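DyP-type peroxidase (Thermobifida cellulosilytica, PDB 4GS1) probably uses its haem to reduce hydrogen peroxide while oxidising dyes and other substrates, as dye-decolorising peroxidases do. Local coordinates at residues D196-N201 with D207-P212. Sequence-based numbering, arbitrary orientation.
With HEM (protoporphyrin IX containing Fe), chain F.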
ATOM      1  N   ASP B 196     -19.255  -6.804  -8.314  1.00 20.19           N
ATOM      2  CA  ASP B 196     -20.207  -5.690  -8.263  1.00 21.59           C
ATOM      3  C   ASP B 196     -20.636  -5.311  -6.838  1.00 24.23           C
ATOM      4  O   ASP B 196     -21.316  -4.308  -6.647  1.00 23.85           O
ATOM      5  CB  ASP B 196     -21.462  -6.009  -9.091  1.00 22.22           C
ATOM      6  CG  ASP B 196     -21.173  -6.116 -10.579  1.00 38.13           C
ATOM      7  OD1 ASP B 196     -20.191  -5.503 -11.041  1.00 38.64           O
ATOM      8  OD2 ASP B 196     -21.931  -6.813 -11.286  1.00 45.64           O
ATOM      9  N   ALA B 197     -20.262  -6.117  -5.848  1.00 18.43           N
ATOM     10  CA  ALA B 197     -20.634  -5.834  -4.452  1.00 18.82           C
ATOM     11  C   ALA B 197     -19.984  -4.547  -3.973  1.00 18.73           C
ATOM     12  O   ALA B 197     -18.864  -4.223  -4.365  1.00 18.83           O
ATOM     13  CB  ALA B 197     -20.226  -6.981  -3.553  1.00 26.59           C
ATOM     14  N   THR B 198     -20.661  -3.788  -3.122  1.00 15.62           N
ATOM     15  CA  THR B 198     -20.000  -2.557  -2.683  1.00 14.48           C
ATOM     16  C   THR B 198     -18.869  -2.871  -1.687  1.00 14.51           C
ATOM     17  O   THR B 198     -18.968  -3.831  -0.912  1.00 17.91           O
ATOM     18  CB  THR B 198     -20.996  -1.433  -2.280  1.00 42.67           C
ATOM     19  OG1 THR B 198     -20.747  -0.984  -0.948  1.00 38.65           O
ATOM     20  CG2 THR B 198     -22.420  -1.897  -2.428  1.00 11.50           C
ATOM     21  N   PRO B 199     -17.769  -2.106  -1.760  1.00 16.27           N
ATOM     22  CA  PRO B 199     -16.565  -2.399  -0.969  1.00 15.79           C
ATOM     23  C   PRO B 199     -16.768  -2.133   0.519  1.00 14.27           C
ATOM     24  O   PRO B 199     -17.656  -1.358   0.885  1.00 16.21           O
ATOM     25  CB  PRO B 199     -15.533  -1.405  -1.521  1.00 22.98           C
ATOM     26  CG  PRO B 199     -16.051  -1.022  -2.890  1.00 30.84           C
ATOM     27  CD  PRO B 199     -17.543  -1.012  -2.724  1.00 20.99           C
ATOM     28  N   ARG B 200     -15.958  -2.772   1.359  1.00 13.49           N
ATOM     29  CA  ARG B 200     -15.988  -2.529   2.798  1.00 13.93           C
ATOM     30  C   ARG B 200     -14.774  -1.736   3.261  1.00 14.39           C
ATOM     31  O   ARG B 200     -13.755  -1.688   2.570  1.00 13.70           O
ATOM     32  CB  ARG B 200     -16.062  -3.852   3.571  1.00 11.81           C
ATOM     33  CG  ARG B 200     -17.365  -4.618   3.349  1.00 14.17           C
ATOM     34  CD  ARG B 200     -17.324  -5.982   4.018  1.00 15.23           C
ATOM     35  NE  ARG B 200     -18.553  -6.751   3.796  1.00 16.38           N
ATOM     36  CZ  ARG B 200     -19.540  -6.864   4.678  1.00 17.72           C
ATOM     37  NH1 ARG B 200     -19.465  -6.251   5.853  1.00 16.67           N
ATOM     38  NH2 ARG B 200     -20.614  -7.577   4.370  1.00 17.52           N
ATOM     39  N   ASN B 201     -14.897  -1.110   4.432  1.00 13.10           N
ATOM     40  CA  ASN B 201     -13.784  -0.363   5.028  1.00 12.37           C
ATOM     41  C   ASN B 201     -13.103  -1.162   6.146  1.00 12.33           C
ATOM     42  O   ASN B 201     -13.477  -2.311   6.403  1.00 14.24           O
ATOM     43  CB  ASN B 201     -14.250   1.024   5.507  1.00 11.70           C
ATOM     44  CG  ASN B 201     -15.278   0.946   6.626  1.00 13.47           C
ATOM     45  OD1 ASN B 201     -15.263   0.014   7.437  1.00 13.86           O
ATOM     46  ND2 ASN B 201     -16.168   1.938   6.686  1.00 12.88           N
ATOM     47  N   ASP B 207     -19.446   0.275   2.608  1.00 12.55           N
ATOM     48  CA  ASP B 207     -19.257   1.723   2.606  1.00 15.08           C
ATOM     49  C   ASP B 207     -19.465   2.237   1.186  1.00 17.09           C
ATOM     50  O   ASP B 207     -18.639   1.986   0.304  1.00 18.85           O
ATOM     51  CB  ASP B 207     -17.833   2.028   3.123  1.00 18.15           C
ATOM     52  CG  ASP B 207     -17.635   3.479   3.533  1.00 24.10           C
ATOM     53  OD1 ASP B 207     -18.350   4.358   3.006  1.00 19.65           O
ATOM     54  OD2 ASP B 207     -16.735   3.749   4.373  1.00 19.09           O
ATOM     55  N   GLY B 208     -20.587   2.924   0.955  1.00 14.87           N
ATOM     56  CA  GLY B 208     -20.915   3.455  -0.362  1.00 14.33           C
ATOM     57  C   GLY B 208     -22.373   3.290  -0.783  1.00 13.25           C
ATOM     58  O   GLY B 208     -22.801   3.851  -1.798  1.00 14.82           O
ATOM     59  N   THR B 209     -23.131   2.516  -0.012  1.00 13.29           N
ATOM     60  CA  THR B 209     -24.511   2.139  -0.363  1.00 12.45           C
ATOM     61  C   THR B 209     -25.400   3.301  -0.795  1.00 17.28           C
ATOM     62  O   THR B 209     -26.091   3.229  -1.818  1.00 15.97           O
ATOM     63  CB  THR B 209     -25.166   1.413   0.834  1.00 11.19           C
ATOM     64  OG1 THR B 209     -24.363   0.266   1.161  1.00 14.23           O
ATOM     65  CG2 THR B 209     -26.607   0.984   0.518  1.00 15.32           C
ATOM     66  N   ALA B 210     -25.373   4.383  -0.026  1.00 15.35           N
ATOM     67  CA  ALA B 210     -26.291   5.496  -0.254  1.00 14.71           C
ATOM     68  C   ALA B 210     -25.880   6.439  -1.376  1.00 18.47           C
ATOM     69  O   ALA B 210     -26.598   7.399  -1.660  1.00 17.17           O
ATOM     70  CB  ALA B 210     -26.509   6.270   1.046  1.00 17.20           C
ATOM     71  N   ASN B 211     -24.740   6.183  -2.014  1.00 13.66           N
ATOM     72  CA  ASN B 211     -24.346   6.980  -3.176  1.00 15.23           C
ATOM     73  C   ASN B 211     -25.413   6.862  -4.250  1.00 19.06           C
ATOM     74  O   ASN B 211     -26.012   5.798  -4.416  1.00 17.45           O
ATOM     75  CB  ASN B 211     -23.029   6.473  -3.769  1.00 15.36           C
ATOM     76  CG  ASN B 211     -21.806   7.000  -3.046  1.00 15.14           C
ATOM     77  OD1 ASN B 211     -21.845   8.053  -2.405  1.00 15.04           O
ATOM     78  ND2 ASN B 211     -20.706   6.255  -3.136  1.00 17.48           N
ATOM     79  N   PRO B 212     -25.661   7.952  -4.986  1.00 18.37           N
ATOM     80  CA  PRO B 212     -26.579   7.844  -6.122  1.00 19.37           C
ATOM     81  C   PRO B 212     -26.050   6.854  -7.154  1.00 20.49           C
ATOM     82  O   PRO B 212     -24.834   6.752  -7.343  1.00 24.63           O
ATOM     83  CB  PRO B 212     -26.623   9.272  -6.697  1.00 24.95           C
ATOM     84  CG  PRO B 212     -25.476  10.011  -6.065  1.00 27.70           C
ATOM     85  CD  PRO B 212     -25.214   9.337  -4.740  1.00 18.13           C
TER
HETATM   86  CHA HEM F 501     -22.953   6.591   5.227  1.00 13.21           C
HETATM   87  CHB HEM F 501     -18.871   5.010   7.298  1.00 14.95           C
HETATM   88  CHC HEM F 501     -17.158   9.551   7.506  1.00 13.98           C
HETATM   89  CHD HEM F 501     -21.054  11.106   5.051  1.00 13.83           C
HETATM   90  C1A HEM F 501     -22.002   5.788   5.793  1.00 12.00           C
HETATM   91  C2A HEM F 501     -22.144   4.367   5.994  1.00 11.76           C
HETATM   92  C3A HEM F 501     -21.013   3.934   6.569  1.00 10.70           C
HETATM   93  C4A HEM F 501     -20.130   5.061   6.737  1.00 12.10           C
HETATM   94  CMA HEM F 501     -20.677   2.480   6.983  1.00 11.22           C
HETATM   95  CAA HEM F 501     -23.399   3.540   5.603  1.00 12.01           C
HETATM   96  CBA HEM F 501     -23.273   2.922   4.200  1.00 12.04           C
HETATM   97  CGA HEM F 501     -23.353   3.950   3.104  1.00 14.62           C
HETATM   98  O1A HEM F 501     -24.487   4.431   2.803  1.00 14.76           O
HETATM   99  O2A HEM F 501     -22.293   4.278   2.513  1.00 15.45           O
HETATM  100  C1B HEM F 501     -18.068   6.098   7.551  1.00 14.54           C
HETATM  101  C2B HEM F 501     -16.800   6.053   8.245  1.00 13.19           C
HETATM  102  C3B HEM F 501     -16.323   7.306   8.319  1.00 12.59           C
HETATM  103  C4B HEM F 501     -17.270   8.184   7.658  1.00 13.94           C
HETATM  104  CMB HEM F 501     -16.195   4.744   8.808  1.00 17.61           C
HETATM  105  CAB HEM F 501     -14.998   7.815   8.943  1.00 14.53           C
HETATM  106  CBB HEM F 501     -13.917   7.027   9.111  1.00 19.01           C
HETATM  107  C1C HEM F 501     -18.069  10.368   6.860  1.00 13.57           C
HETATM  108  C2C HEM F 501     -17.964  11.810   6.685  1.00 12.66           C
HETATM  109  C3C HEM F 501     -19.039  12.234   5.989  1.00 14.49           C
HETATM  110  C4C HEM F 501     -19.861  11.075   5.735  1.00 16.72           C
HETATM  111  CMC HEM F 501     -16.770  12.654   7.183  1.00 18.25           C
HETATM  112  CAC HEM F 501     -19.455  13.656   5.519  1.00 14.90           C
HETATM  113  CBC HEM F 501     -19.020  14.798   6.057  1.00 24.46           C
HETATM  114  C1D HEM F 501     -21.891  10.038   4.864  1.00 12.59           C
HETATM  115  C2D HEM F 501     -23.128  10.099   4.123  1.00 13.85           C
HETATM  116  C3D HEM F 501     -23.721   8.706   4.191  1.00 12.26           C
HETATM  117  C4D HEM F 501     -22.779   7.920   4.947  1.00 14.64           C
HETATM  118  CMD HEM F 501     -23.754  11.323   3.413  1.00 16.31           C
HETATM  119  CAD HEM F 501     -25.043   8.247   3.556  1.00 13.02           C
HETATM  120  CBD HEM F 501     -26.215   8.650   4.453  1.00 16.38           C
HETATM  121  CGD HEM F 501     -27.495   8.217   3.771  1.00 15.61           C
HETATM  122  O1D HEM F 501     -27.998   7.102   4.080  1.00 16.22           O
HETATM  123  O2D HEM F 501     -28.000   8.968   2.895  1.00 19.48           O
HETATM  124  NA  HEM F 501     -20.762   6.200   6.251  1.00 12.87           N
HETATM  125  NB  HEM F 501     -18.331   7.416   7.208  1.00 12.76           N
HETATM  126  NC  HEM F 501     -19.257   9.947   6.279  1.00 13.66           N
HETATM  127  ND  HEM F 501     -21.711   8.733   5.333  1.00 12.00           N
HETATM  128 FE   HEM F 501     -20.074   8.097   6.353  1.00 13.68          FE
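Asp207 swings its CG anti to the backbone N (chi1 -164°), while Asn201 holds its CG between backbone N and carbonyl carbon (chi1 64°), and the two side chains meet at about a right angle. Asp207 is the acid of the GXXDG motif of DyP-type peroxidases, and Asn201 stands just ahead of that motif in the same loop, which joins strand 176-185 to helix 217-223 of the ferredoxin-like fold. Asn201 ND2 donates to Asp207 OD2 at 3.0 Å, meeting it on the anti side of the carboxylate, 30° out of that group's plane. An amide suits this place because it can also give to Gln205 OE1 and accept from Met203 N through OD1, which fixes its flip. A backbone hydrogen bond from Asp207 N to Pro199 O, 3.0 Å, is the second link. Asp207 OD1 forms a long, weak ion pair with Arg319, consistent with the distal acid-arginine pair of the family. Replacing the acid with an alanine here is likely to cost Asn201 ND2 this acceptor and Arg319 its weak carboxylate partner. Gly208 follows with backbone angles at which a CB would collide with the carbonyl O of Asp207. The type I turn from Gly208 to Asn211 then presents amides to one haem propionate: Gly208 N binds O2A at 2.7 Å, and Ala210 N binds O1A at 3.0 Å.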